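Local atomic coordinates of formate dehydrogenase subunit beta (Desulfovibrio gigas, PDB entry 1H0H), a protein that carries electrons through three [4Fe-4S] clusters as the electron-transfer subunit of formate dehydrogenase, which reversibly oxidises formate to carbon dioxide. Residues G3-T8 against S174-E179; Q57-D60 against W65-F68; A178-A183 against L200-P205. All blocks are in the same frame, centred on the assembly; numbering follows the deposited sequence. Where two conformers were deposited one is given.

Contact 1: G3-T8 against S174-E179; sequences GFFVDT and SARLAE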
# COMPACT_ATOMS: atom_id res chain seq x y z
N GLY B 3 -36.43 -1.27 6.88
CA GLY B 3 -35.91 -2.59 6.65
C GLY B 3 -34.47 -2.52 6.16
O GLY B 3 -33.93 -1.44 5.93
N PHE B 4 -33.89 -3.70 6.01
CA PHE B 4 -32.53 -3.86 5.54
C PHE B 4 -32.56 -4.98 4.53
O PHE B 4 -33.36 -5.93 4.64
CB PHE B 4 -31.60 -4.38 6.66
CG PHE B 4 -31.33 -3.42 7.81
CD1 PHE B 4 -32.31 -3.13 8.74
CD2 PHE B 4 -30.04 -2.89 8.01
CE1 PHE B 4 -32.02 -2.27 9.84
CE2 PHE B 4 -29.76 -2.04 9.08
CZ PHE B 4 -30.76 -1.73 10.01
N PHE B 5 -31.69 -4.90 3.54
CA PHE B 5 -31.44 -6.03 2.68
C PHE B 5 -29.94 -6.31 2.81
O PHE B 5 -29.12 -5.45 2.52
CB PHE B 5 -31.80 -5.77 1.23
CG PHE B 5 -31.27 -6.84 0.29
CD1 PHE B 5 -31.45 -8.18 0.57
CD2 PHE B 5 -30.57 -6.49 -0.86
CE1 PHE B 5 -30.96 -9.18 -0.29
CE2 PHE B 5 -30.07 -7.48 -1.71
CZ PHE B 5 -30.28 -8.83 -1.42
N VAL B 6 -29.58 -7.50 3.28
CA VAL B 6 -28.18 -7.87 3.39
C VAL B 6 -27.83 -8.91 2.32
O VAL B 6 -28.30 -10.05 2.37
CB VAL B 6 -27.87 -8.44 4.79
CG1 VAL B 6 -26.37 -8.65 4.96
CG2 VAL B 6 -28.44 -7.52 5.90
N ASP B 7 -27.04 -8.51 1.34
CA ASP B 7 -26.69 -9.41 0.26
C ASP B 7 -25.34 -10.03 0.61
O ASP B 7 -24.31 -9.43 0.33
CB ASP B 7 -26.61 -8.63 -1.05
CG ASP B 7 -26.31 -9.50 -2.24
OD1 ASP B 7 -26.05 -10.70 -2.06
OD2 ASP B 7 -26.31 -9.04 -3.40
N THR B 8 -25.35 -11.22 1.22
CA THR B 8 -24.09 -11.88 1.60
C THR B 8 -23.20 -12.19 0.41
O THR B 8 -21.98 -12.35 0.56
CB THR B 8 -24.32 -13.18 2.42
OG1 THR B 8 -24.95 -14.16 1.58
CG2 THR B 8 -25.29 -12.95 3.58
N SER B 174 -35.91 -9.44 -3.36
CA SER B 174 -36.52 -10.31 -4.36
C SER B 174 -35.87 -10.22 -5.73
O SER B 174 -35.66 -11.22 -6.40
CB SER B 174 -38.00 -9.98 -4.52
OG SER B 174 -38.74 -10.66 -3.52
N ALA B 175 -35.62 -9.00 -6.16
CA ALA B 175 -34.96 -8.78 -7.43
C ALA B 175 -33.55 -9.38 -7.42
O ALA B 175 -33.12 -9.98 -8.41
CB ALA B 175 -34.91 -7.27 -7.75
N ARG B 176 -32.83 -9.24 -6.32
CA ARG B 176 -31.46 -9.73 -6.28
C ARG B 176 -31.44 -11.25 -6.29
O ARG B 176 -30.60 -11.86 -6.96
CB ARG B 176 -30.69 -9.21 -5.07
CG ARG B 176 -29.28 -9.80 -4.97
CD ARG B 176 -28.37 -9.47 -6.14
NE ARG B 176 -27.02 -9.96 -5.86
CZ ARG B 176 -26.08 -10.16 -6.77
NH1 ARG B 176 -26.31 -9.92 -8.07
NH2 ARG B 176 -24.88 -10.61 -6.38
N LEU B 177 -32.38 -11.84 -5.55
CA LEU B 177 -32.53 -13.29 -5.57
C LEU B 177 -32.80 -13.78 -6.99
O LEU B 177 -32.26 -14.79 -7.42
CB LEU B 177 -33.68 -13.75 -4.67
CG LEU B 177 -33.96 -15.25 -4.80
CD1 LEU B 177 -32.71 -16.04 -4.45
CD2 LEU B 177 -35.13 -15.68 -3.93
N ALA B 178 -33.67 -13.07 -7.71
CA ALA B 178 -34.00 -13.47 -9.07
C ALA B 178 -32.77 -13.48 -9.97
O ALA B 178 -32.64 -14.33 -10.84
CB ALA B 178 -35.10 -12.57 -9.66
N GLU B 179 -31.89 -12.51 -9.75
CA GLU B 179 -30.68 -12.33 -10.55
C GLU B 179 -29.65 -13.45 -10.40
O GLU B 179 -28.80 -13.64 -11.28
CB GLU B 179 -30.04 -10.99 -10.18
CG GLU B 179 -28.86 -10.59 -11.03
CD GLU B 179 -28.18 -9.35 -10.50
OE1 GLU B 179 -28.45 -8.97 -9.34
OE2 GLU B 179 -27.38 -8.74 -11.25
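Asp-7 and Arg-176 form a salt bridge between strand 2-7 and helix 166-180. The bond runs from Arg-176 NE to Asp-7 OD2 and is 2.7 Å long. It is bent, with an N-H...O angle of 133°. OD2 is met on its syn side, and it sits tilted out of the guanidinium plane. The two flat groups are turned 58° against each other, so they do not form a paired, in-plane bridge. The aliphatic part of the arginine is the tightly packed part. Its CB lies 3.7 Å from Phe-5 CZ, and the two side chains cross at about a right angle. Phe-5 CG is anti to the backbone N (chi1 168°), which carries the far end of the ring to the helix. Met-169, Met-172 and Ala-173 of the same helix also touch this ring. The bend of Arg-176 at chi2 turns the chain from the phenyl ring to the carboxylate.

The outer end of the guanidinium is the looser part. There Arg-176 NH1 bonds Glu-179 OE1 at 2.7 Å, meeting it from above the carboxylate plane. Glu-179 is exposed and was deposited in two conformers, so this link is less certain. Thr-9 OG1 bonds both Asp-7 OD1 and Arg-176 NH2 and ties the pair to the turn after the strand. That turn leads to Cys-11, whose side chain is about 7 Å from that of Asp-7. A strand running into a Cys-x-x-Cys-x-x-Cys cluster loop, with cysteines exchanged between two clusters, is typical of the bacterial two-[4Fe-4S] ferredoxin fold.

Contact 2: Q57-D60 against W65-F68; sequences QEID and WLFF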
# COMPACT_ATOMS: atom_id res chain seq x y z
N GLN B 57 -16.64 -23.57 3.41
CA GLN B 57 -17.55 -24.60 2.92
C GLN B 57 -17.10 -25.07 1.57
O GLN B 57 -16.83 -24.26 0.68
CB GLN B 57 -19.00 -24.08 2.79
CG GLN B 57 -19.63 -23.52 4.06
CD GLN B 57 -19.96 -24.61 5.09
OE1 GLN B 57 -19.66 -25.77 4.87
NE2 GLN B 57 -20.59 -24.22 6.20
N GLU B 58 -17.01 -26.38 1.42
CA GLU B 58 -16.67 -26.96 0.14
C GLU B 58 -17.98 -27.12 -0.59
O GLU B 58 -18.89 -27.80 -0.14
CB GLU B 58 -15.99 -28.30 0.34
CG GLU B 58 -15.31 -28.87 -0.89
CD GLU B 58 -14.40 -30.03 -0.52
OE1 GLU B 58 -14.56 -30.56 0.60
OE2 GLU B 58 -13.53 -30.41 -1.34
N ILE B 59 -18.10 -26.45 -1.72
CA ILE B 59 -19.31 -26.51 -2.50
C ILE B 59 -19.00 -27.02 -3.89
O ILE B 59 -18.19 -26.42 -4.61
CB ILE B 59 -19.94 -25.13 -2.56
CG1 ILE B 59 -20.42 -24.72 -1.18
CG2 ILE B 59 -21.09 -25.11 -3.57
CD1 ILE B 59 -20.96 -23.34 -1.11
N ASP B 60 -19.64 -28.12 -4.27
CA ASP B 60 -19.44 -28.73 -5.58
C ASP B 60 -17.95 -29.01 -5.81
O ASP B 60 -17.40 -28.71 -6.87
CB ASP B 60 -20.01 -27.85 -6.70
CG ASP B 60 -21.53 -27.85 -6.72
OD1 ASP B 60 -22.13 -28.88 -6.33
OD2 ASP B 60 -22.20 -26.87 -7.11
N TRP B 65 -15.86 -19.58 0.96
CA TRP B 65 -15.82 -19.02 2.30
C TRP B 65 -17.03 -18.12 2.41
O TRP B 65 -17.11 -17.08 1.74
CB TRP B 65 -14.53 -18.23 2.46
CG TRP B 65 -14.03 -18.06 3.84
CD1 TRP B 65 -14.62 -18.47 5.00
CD2 TRP B 65 -12.81 -17.39 4.21
NE1 TRP B 65 -13.83 -18.11 6.07
CE2 TRP B 65 -12.71 -17.46 5.61
CE3 TRP B 65 -11.78 -16.75 3.48
CZ2 TRP B 65 -11.63 -16.90 6.31
CZ3 TRP B 65 -10.71 -16.22 4.17
CH2 TRP B 65 -10.64 -16.28 5.57
N LEU B 66 -17.96 -18.53 3.26
CA LEU B 66 -19.26 -17.88 3.38
C LEU B 66 -19.33 -16.96 4.56
O LEU B 66 -19.01 -17.34 5.68
CB LEU B 66 -20.38 -18.93 3.49
CG LEU B 66 -20.38 -19.97 2.37
CD1 LEU B 66 -21.56 -20.94 2.51
CD2 LEU B 66 -20.39 -19.29 1.00
N PHE B 67 -19.81 -15.76 4.30
CA PHE B 67 -19.87 -14.71 5.29
C PHE B 67 -21.32 -14.31 5.60
O PHE B 67 -22.14 -14.22 4.70
CB PHE B 67 -19.09 -13.50 4.79
CG PHE B 67 -17.68 -13.81 4.33
CD1 PHE B 67 -16.86 -14.62 5.08
CD2 PHE B 67 -17.18 -13.28 3.15
CE1 PHE B 67 -15.57 -14.92 4.66
CE2 PHE B 67 -15.89 -13.58 2.72
CZ PHE B 67 -15.07 -14.38 3.49
N PHE B 68 -21.57 -14.00 6.86
CA PHE B 68 -22.90 -13.63 7.36
C PHE B 68 -22.75 -12.56 8.44
O PHE B 68 -22.38 -12.87 9.58
CB PHE B 68 -23.55 -14.89 7.95
CG PHE B 68 -25.03 -14.82 8.07
CD1 PHE B 68 -25.85 -15.14 6.98
CD2 PHE B 68 -25.63 -14.50 9.26
CE1 PHE B 68 -27.27 -15.10 7.10
CE2 PHE B 68 -27.02 -14.44 9.38
CZ PHE B 68 -27.83 -14.75 8.30
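Gln-57 NE2 is hydrogen-bonded to Leu-207 O, while the aliphatic stem of the same side chain packs on Leu-66. Gln-57 CG is 3.6 Å from Leu-66 CD1, and its CB is 4.1 Å from the same methyl. The two side chains cross at about a right angle. CG of Gln-57 lies anti to the carbonyl carbon (chi1 -58°). The chain bends at chi2 (-71°), which turns the amide off the line of the stem, so methylenes meet the leucine and the amide serves Leu-207. Ile-59 adds a lighter touch from the same face, its CD1 4.4 Å from Leu-66 CD1.

The segments belong to the antiparallel hairpin of strands 51-59 and 62-70. Backbone bonds join Gln-57 with Asp-64 and Leu-66 with His-55. Gln-57 and Leu-66 therefore meet on the diagonal, not as a directly facing pair. Tyr-208 also touches Leu-66 on this face. Trp-65 points to the hairpin's other side, where a basic side chain of the neighbouring protein chain makes a cation-pi contact with it. The chemistry between the two segments is thus apolar and not directional: the strand register is set by the backbone bonds to Asp-64 and His-55, and the side chains add carbon contacts on one face.

Contact 3: A178-A183 against L200-P205; sequences AEIKAA and LTAHNP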
# COMPACT_ATOMS: atom_id res chain seq x y z
N ALA B 178 -33.67 -13.07 -7.71
CA ALA B 178 -34.00 -13.47 -9.07
C ALA B 178 -32.77 -13.48 -9.97
O ALA B 178 -32.64 -14.33 -10.84
CB ALA B 178 -35.10 -12.57 -9.66
N GLU B 179 -31.89 -12.51 -9.75
CA GLU B 179 -30.68 -12.33 -10.55
C GLU B 179 -29.65 -13.45 -10.40
O GLU B 179 -28.80 -13.64 -11.28
CB GLU B 179 -30.04 -10.99 -10.18
CG GLU B 179 -28.86 -10.59 -11.03
CD GLU B 179 -28.18 -9.35 -10.50
OE1 GLU B 179 -28.45 -8.97 -9.34
OE2 GLU B 179 -27.38 -8.74 -11.25
N ILE B 180 -29.69 -14.18 -9.29
CA ILE B 180 -28.74 -15.26 -9.07
C ILE B 180 -29.37 -16.65 -8.96
O ILE B 180 -28.64 -17.65 -8.89
CB ILE B 180 -27.90 -14.97 -7.81
CG1 ILE B 180 -28.71 -15.22 -6.55
CG2 ILE B 180 -27.38 -13.53 -7.82
CD1 ILE B 180 -27.85 -15.31 -5.32
N LYS B 181 -30.69 -16.73 -8.91
CA LYS B 181 -31.35 -18.03 -8.77
C LYS B 181 -30.87 -19.11 -9.76
O LYS B 181 -30.76 -20.29 -9.41
CB LYS B 181 -32.86 -17.89 -8.94
CG LYS B 181 -33.64 -17.67 -7.65
CD LYS B 181 -33.93 -18.98 -6.94
CE LYS B 181 -32.65 -19.65 -6.46
NZ LYS B 181 -32.96 -20.76 -5.53
N ALA B 182 -30.62 -18.70 -11.00
CA ALA B 182 -30.21 -19.63 -12.04
C ALA B 182 -28.86 -20.27 -11.70
O ALA B 182 -28.75 -21.50 -11.66
CB ALA B 182 -30.15 -18.93 -13.39
N ALA B 183 -27.86 -19.42 -11.48
CA ALA B 183 -26.50 -19.85 -11.17
C ALA B 183 -26.42 -20.51 -9.80
O ALA B 183 -25.66 -21.47 -9.60
CB ALA B 183 -25.52 -18.66 -11.25
N LEU B 200 -29.91 -12.46 2.00
CA LEU B 200 -29.87 -13.30 0.82
C LEU B 200 -28.66 -14.19 0.98
O LEU B 200 -27.57 -13.70 1.31
CB LEU B 200 -29.72 -12.48 -0.47
CG LEU B 200 -29.41 -13.29 -1.74
CD1 LEU B 200 -30.56 -14.26 -2.06
CD2 LEU B 200 -29.17 -12.41 -2.94
N THR B 201 -28.85 -15.49 0.80
CA THR B 201 -27.74 -16.44 0.80
C THR B 201 -27.73 -17.15 -0.53
O THR B 201 -28.78 -17.26 -1.17
CB THR B 201 -27.83 -17.46 1.95
OG1 THR B 201 -29.13 -18.07 2.01
CG2 THR B 201 -27.63 -16.77 3.28
N ALA B 202 -26.56 -17.61 -0.95
CA ALA B 202 -26.43 -18.27 -2.23
C ALA B 202 -26.56 -19.79 -2.11
O ALA B 202 -26.63 -20.48 -3.10
CB ALA B 202 -25.10 -17.90 -2.89
N HIS B 203 -26.58 -20.29 -0.88
CA HIS B 203 -26.68 -21.71 -0.62
C HIS B 203 -27.49 -21.91 0.65
O HIS B 203 -27.90 -20.94 1.28
CB HIS B 203 -25.27 -22.31 -0.40
CG HIS B 203 -24.27 -21.85 -1.40
ND1 HIS B 203 -24.01 -22.54 -2.56
CD2 HIS B 203 -23.49 -20.74 -1.44
CE1 HIS B 203 -23.10 -21.89 -3.26
NE2 HIS B 203 -22.77 -20.80 -2.60
N ASN B 204 -27.71 -23.16 1.02
CA ASN B 204 -28.37 -23.48 2.27
C ASN B 204 -27.93 -22.54 3.40
O ASN B 204 -26.75 -22.47 3.73
CB ASN B 204 -28.00 -24.91 2.64
CG ASN B 204 -28.51 -25.32 4.00
OD1 ASN B 204 -29.32 -24.62 4.61
ND2 ASN B 204 -28.04 -26.48 4.49
N PRO B 205 -28.88 -21.76 3.93
CA PRO B 205 -28.66 -20.82 5.04
C PRO B 205 -27.83 -21.34 6.21
O PRO B 205 -27.01 -20.61 6.79
CB PRO B 205 -30.09 -20.51 5.51
CG PRO B 205 -30.90 -20.57 4.27
CD PRO B 205 -30.26 -21.66 3.40
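Leu-200 meets Ile-180 tip to tip, methyl against methyl, between the last part of helix 166-180 and strand 197-201. Ile-180 CD1 and Leu-200 CD2 are 4.0 Å apart. Leu-200 CG is anti to the backbone N (chi1 170°), and this sends the isobutyl group toward the helix. Ile-180 was deposited in two conformers, so the exact fit of its CD1 is less certain. In the one described, CG1 stands between the backbone N and the carbonyl carbon (chi1 75°), and CD1 extends from there to the leucine. Leu-177, one helical turn earlier, and Leu-189 of the neighbouring strand also touch Leu-200. Both meeting residues are buried.

Thr-201 turns its side chain away from the helix. Its OG1 gives a hydrogen bond of 3.2 Å to His-203 O, with a C=O...donor angle of 162°. The bond bridges the bend at which the strand ends. The backbone of Thr-201 still pairs with Lys-188 of the edge strand 188-189. Here the fold is an alpha/beta layer: strand 197-201 lies inside a mixed four-stranded sheet, parallel to the N-terminal strand and antiparallel to strand 188-189, and helix 166-180 covers one face.

Ala-202 follows, already in the loop. Its CB is 4.5 Å from Ile-180 CD1, a looser touch than that of Leu-200, and Tyr-184 also packs on it. The buried backbone N of Ala-202 is satisfied by Tyr-208 OH. His-203 moves off the helix, and its ring meets that of Tyr-184 with the planes nearly perpendicular. Asn-204 OD1 accepts a hydrogen bond from Lys-206 N, which makes an Asx turn. Pro-205, inside this turn, touches Lys-188.

How the contacts relate
Contacts 1 and 3 are neighbours, their centres about 9 Å apart. Both join helix 166-180 to one mixed sheet, through the adjacent strands 2-7 and 197-201, and they share Ala-178 and Glu-179. Contact 1 closes a long loop of chain, and contact 2 is nested inside it. Contact 2 closes before contact 3 opens. Its hairpin lies about 18 Å from contact 1 and 13 Å from contact 3, centre to centre. Thr-8 links all three: its CB packs 3.3 Å from Phe-67 O, and its OG1 probably hydrogen-bonds Leu-200 O. Ile-59 CD1 reaches His-203 CE1 at 3.4 Å. The hairpin is thus joined to the sheet near the Cys-11 loop.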